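Side-chain contact in Cel44C (Paenibacillus polymyxa, PDB 2YIH), which hydrolyses the beta-1,4-glucan backbone of xyloglucan and related glucans as an endo-acting glycoside hydrolase of family 44: residues Y321-S325 against W326-W330. The protein carries 8 engineered substitutions. Residues are numbered along the deposited sequence; the frame is centred on the assembly and turned at random.
Sequences YKEDS and WIAQW. With BGC (beta-D-glucopyranose), chain B; BGC (beta-D-glucopyranose), chain C.
Ser325 ends an extended run of chain and caps the helix that begins at Trp326: its carbonyl O accepts from Gln329 N at 2.8 Å, the first i to i+4 bond of the helix. Its side chain closes the N-terminus as well. Ser325 OG sits between its own backbone N and carbonyl carbon (chi1 73°), which brings it 3.1 Å from Ala328 N in an almost straight N-cap bond (175°). The same hydroxyl donates to Glu323 OE2 at 2.7 Å, on the carboxylate's anti lone pair, so the two bonds fix its rotation. Glu323's other oxygen, OE1, is hydrogen-bonded to Thr315 OG1. The methyl of Ala328 is tucked against Glu323, with CB 3.8 Å from Glu323 CG. On the solvent side, Lys322 reaches across the first turn until its CE lies 3.4 Å from Ala328 O; a bend at its last torsion turns NZ toward a water that accepts from it and donates to Gln329 OE1.

Trp326 and Trp330 each present an indole face to a glucose. The Trp326 ring is sandwiched, Ile327 CG1 over one face and the glucose of chain C on the other, with Trp326 NE1 3.4 Å from C5 of that sugar and hydrogen-bonded to Glu288. Trp330 carries Gln329 CG on one face, and its CE2 comes 3.5 Å from C5 of the chain B glucose. These CH-pi stacks make both tryptophans part of the glycan-binding pocket. With Trp326 cut back to an alanine, the chain C glucose would probably lose its stacking platform and Glu288 its indole N-H partner.

The capped turn opens helix 326-331, which follows the loop after helix 303-311 and lies between barrel strands 280-285 and 353-359 in chain order; a backbone hydrogen bond between Asp324 and Met290 ties the loop to strand 290-291, just past barrel strand 280-285.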
ATOM      1  N   TYR A 321      16.176   5.941 -15.076  1.00 16.33           N
ATOM      2  CA  TYR A 321      15.892   7.115 -14.258  1.00 15.50           C
ATOM      3  C   TYR A 321      16.688   7.111 -12.964  1.00 15.36           C
ATOM      4  O   TYR A 321      16.624   6.153 -12.187  1.00 15.67           O
ATOM      5  CB  TYR A 321      14.374   7.260 -13.986  1.00 14.41           C
ATOM      6  CG  TYR A 321      14.042   8.506 -13.193  1.00 14.16           C
ATOM      7  CD1 TYR A 321      14.192   9.780 -13.764  1.00 13.88           C
ATOM      8  CD2 TYR A 321      13.608   8.427 -11.874  1.00 13.23           C
ATOM      9  CE1 TYR A 321      13.925  10.922 -13.034  1.00 13.81           C
ATOM     10  CE2 TYR A 321      13.364   9.580 -11.127  1.00 13.14           C
ATOM     11  CZ  TYR A 321      13.504  10.822 -11.724  1.00 13.36           C
ATOM     12  OH  TYR A 321      13.275  11.974 -11.012  1.00 14.66           O
ATOM     13  N   LYS A 322      17.406   8.203 -12.716  1.00 15.09           N
ATOM     14  CA  LYS A 322      18.146   8.356 -11.467  1.00 15.50           C
ATOM     15  C   LYS A 322      17.638   9.575 -10.726  1.00 14.94           C
ATOM     16  O   LYS A 322      17.957  10.719 -11.083  1.00 13.99           O
ATOM     17  CB  LYS A 322      19.658   8.520 -11.730  1.00 17.38           C
ATOM     18  CG  LYS A 322      20.529   8.404 -10.455  1.00 19.27           C
ATOM     19  CD  LYS A 322      22.046   8.268 -10.797  1.00 22.51           C
ATOM     20  CE  LYS A 322      22.919   7.974  -9.554  1.00 23.44           C
ATOM     21  NZ  LYS A 322      23.245   9.232  -8.770  1.00 24.91           N
ATOM     22  N   GLU A 323      16.810   9.349  -9.710  1.00 12.96           N
ATOM     23  CA  GLU A 323      16.322  10.455  -8.916  1.00 12.61           C
ATOM     24  C   GLU A 323      17.436  11.114  -8.076  1.00 12.56           C
ATOM     25  O   GLU A 323      18.538  10.577  -7.939  1.00 13.04           O
ATOM     26  CB  GLU A 323      15.199   9.959  -8.005  1.00 11.90           C
ATOM     27  CG  GLU A 323      15.728   9.078  -6.854  1.00 11.43           C
ATOM     28  CD  GLU A 323      14.603   8.495  -6.003  1.00 11.13           C
ATOM     29  OE1 GLU A 323      13.456   8.405  -6.513  1.00 10.97           O
ATOM     30  OE2 GLU A 323      14.881   8.099  -4.847  1.00 10.85           O
ATOM     31  N   ASP A 324      17.115  12.248  -7.458  1.00 12.21           N
ATOM     32  CA  ASP A 324      18.035  12.890  -6.500  1.00 12.79           C
ATOM     33  C   ASP A 324      17.647  12.426  -5.087  1.00 12.51           C
ATOM     34  O   ASP A 324      16.721  12.964  -4.482  1.00 12.71           O
ATOM     35  CB  ASP A 324      17.900  14.416  -6.606  1.00 14.44           C
ATOM     36  CG  ASP A 324      18.889  15.168  -5.717  1.00 16.77           C
ATOM     37  OD1 ASP A 324      19.690  14.530  -5.005  1.00 16.62           O
ATOM     38  OD2 ASP A 324      18.793  16.424  -5.655  1.00 18.77           O
ATOM     39  N   SER A 325      18.347  11.409  -4.588  1.00 12.37           N
ATOM     40  CA  SER A 325      18.153  10.933  -3.210  1.00 11.90           C
ATOM     41  C   SER A 325      19.392  10.151  -2.782  1.00 12.41           C
ATOM     42  O   SER A 325      20.168   9.671  -3.637  1.00 12.30           O
ATOM     43  CB  SER A 325      16.933   9.994  -3.125  1.00 12.22           C
ATOM     44  OG  SER A 325      17.217   8.731  -3.708  1.00 12.07           O
ATOM     45  N   TRP A 326      19.509   9.928  -1.478  1.00 11.76           N
ATOM     46  CA  TRP A 326      20.628   9.136  -0.932  1.00 12.18           C
ATOM     47  C   TRP A 326      20.540   7.687  -1.391  1.00 11.45           C
ATOM     48  O   TRP A 326      21.552   7.028  -1.537  1.00 12.10           O
ATOM     49  CB  TRP A 326      20.630   9.208   0.590  1.00 12.92           C
ATOM     50  CG  TRP A 326      19.491   8.458   1.293  1.00 13.28           C
ATOM     51  CD1 TRP A 326      18.298   8.991   1.756  1.00 14.42           C
ATOM     52  CD2 TRP A 326      19.503   7.098   1.724  1.00 13.96           C
ATOM     53  NE1 TRP A 326      17.574   8.029   2.427  1.00 13.64           N
ATOM     54  CE2 TRP A 326      18.270   6.851   2.389  1.00 13.95           C
ATOM     55  CE3 TRP A 326      20.406   6.040   1.567  1.00 13.92           C
ATOM     56  CZ2 TRP A 326      17.962   5.611   2.954  1.00 13.20           C
ATOM     57  CZ3 TRP A 326      20.089   4.809   2.131  1.00 14.59           C
ATOM     58  CH2 TRP A 326      18.884   4.614   2.834  1.00 13.82           C
ATOM     59  N   ILE A 327      19.333   7.204  -1.693  1.00 10.77           N
ATOM     60  CA  ILE A 327      19.193   5.857  -2.225  1.00 10.76           C
ATOM     61  C   ILE A 327      19.775   5.715  -3.646  1.00 11.52           C
ATOM     62  O   ILE A 327      20.523   4.764  -3.912  1.00 11.58           O
ATOM     63  CB  ILE A 327      17.727   5.387  -2.227  1.00 10.33           C
ATOM     64  CG1 ILE A 327      17.171   5.368  -0.799  1.00 10.26           C
ATOM     65  CG2 ILE A 327      17.601   3.943  -2.747  1.00 10.73           C
ATOM     66  CD1 ILE A 327      15.625   5.415  -0.793  1.00 10.36           C
ATOM     67  N   ALA A 328      19.418   6.638  -4.542  1.00 11.76           N
ATOM     68  CA  ALA A 328      19.964   6.646  -5.904  1.00 12.59           C
ATOM     69  C   ALA A 328      21.461   6.971  -5.830  1.00 13.72           C
ATOM     70  O   ALA A 328      22.260   6.418  -6.571  1.00 13.24           O
ATOM     71  CB  ALA A 328      19.234   7.662  -6.761  1.00 13.69           C
ATOM     72  N   GLN A 329      21.855   7.795  -4.871  1.00 14.39           N
ATOM     73  CA  GLN A 329      23.258   8.162  -4.764  1.00 16.56           C
ATOM     74  C   GLN A 329      24.145   6.966  -4.405  1.00 16.93           C
ATOM     75  O   GLN A 329      25.184   6.751  -5.042  1.00 17.42           O
ATOM     76  CB  GLN A 329      23.442   9.317  -3.755  1.00 17.91           C
ATOM     77  CG  GLN A 329      24.879   9.683  -3.520  1.00 20.67           C
ATOM     78  CD  GLN A 329      25.572  10.116  -4.810  1.00 23.50           C
ATOM     79  OE1 GLN A 329      24.981  10.801  -5.646  1.00 28.08           O
ATOM     80  NE2 GLN A 329      26.851   9.760  -4.946  1.00 27.64           N
ATOM     81  N   TRP A 330      23.745   6.177  -3.398  1.00 16.46           N
ATOM     82  CA  TRP A 330      24.641   5.191  -2.834  1.00 16.06           C
ATOM     83  C   TRP A 330      24.214   3.762  -3.089  1.00 15.80           C
ATOM     84  O   TRP A 330      24.995   2.852  -2.838  1.00 15.77           O
ATOM     85  CB  TRP A 330      24.835   5.435  -1.329  1.00 18.38           C
ATOM     86  CG  TRP A 330      25.591   6.691  -1.051  1.00 19.91           C
ATOM     87  CD1 TRP A 330      25.093   7.849  -0.533  1.00 20.06           C
ATOM     88  CD2 TRP A 330      26.996   6.905  -1.248  1.00 21.43           C
ATOM     89  NE1 TRP A 330      26.105   8.788  -0.413  1.00 21.66           N
ATOM     90  CE2 TRP A 330      27.278   8.228  -0.850  1.00 23.04           C
ATOM     91  CE3 TRP A 330      28.041   6.107  -1.733  1.00 23.08           C
ATOM     92  CZ2 TRP A 330      28.575   8.773  -0.911  1.00 24.62           C
ATOM     93  CZ3 TRP A 330      29.331   6.650  -1.796  1.00 24.35           C
ATOM     94  CH2 TRP A 330      29.582   7.962  -1.367  1.00 23.56           C
TER
HETATM   95  C2  BGC B   1      28.258   4.634   2.487  1.00 38.61           C
HETATM   96  C3  BGC B   1      26.840   5.202   2.506  1.00 35.89           C
HETATM   97  C4  BGC B   1      26.781   6.596   3.127  1.00 35.91           C
HETATM   98  C5  BGC B   1      27.846   7.467   2.469  1.00 37.71           C
HETATM   99  C6  BGC B   1      27.878   8.891   3.006  1.00 38.76           C
HETATM  100  C1  BGC B   1      29.226   5.656   1.899  1.00 39.63           C
HETATM  101  O1  BGC B   1      30.582   5.193   1.955  1.00 44.31           O
HETATM  102  O2  BGC B   1      28.283   3.434   1.709  1.00 38.88           O
HETATM  103  O3  BGC B   1      25.946   4.327   3.203  1.00 36.17           O
HETATM  104  O4  BGC B   1      25.510   7.166   2.833  1.00 33.30           O
HETATM  105  O5  BGC B   1      29.113   6.855   2.667  1.00 40.80           O
HETATM  106  O6  BGC B   1      28.279   8.829   4.374  1.00 41.35           O
HETATM  107  C2  BGC C   3      19.254   6.440   7.547  1.00 28.04           C
HETATM  108  C3  BGC C   3      17.739   6.435   7.455  1.00 26.73           C
HETATM  109  C4  BGC C   3      17.258   7.806   6.971  1.00 26.14           C
HETATM  110  C5  BGC C   3      18.032   8.305   5.760  1.00 25.55           C
HETATM  111  C6  BGC C   3      17.676   9.757   5.444  1.00 27.96           C
HETATM  112  C1  BGC C   3      19.854   6.872   6.213  1.00 26.48           C
HETATM  113  O2  BGC C   3      19.689   5.145   7.927  1.00 27.87           O
HETATM  114  O3  BGC C   3      17.159   6.209   8.741  1.00 25.27           O
HETATM  115  O4  BGC C   3      15.907   7.681   6.579  1.00 24.07           O
HETATM  116  O5  BGC C   3      19.431   8.212   5.990  1.00 24.65           O
HETATM  117  O6  BGC C   3      17.909  10.532   6.630  1.00 28.34           O
HETATM  118  O   HOH W   1      25.805   7.356  -7.659  0.50 19.92           O
HETATM  119  O   HOH W   2      25.413  11.271  -8.190  1.00 25.10           O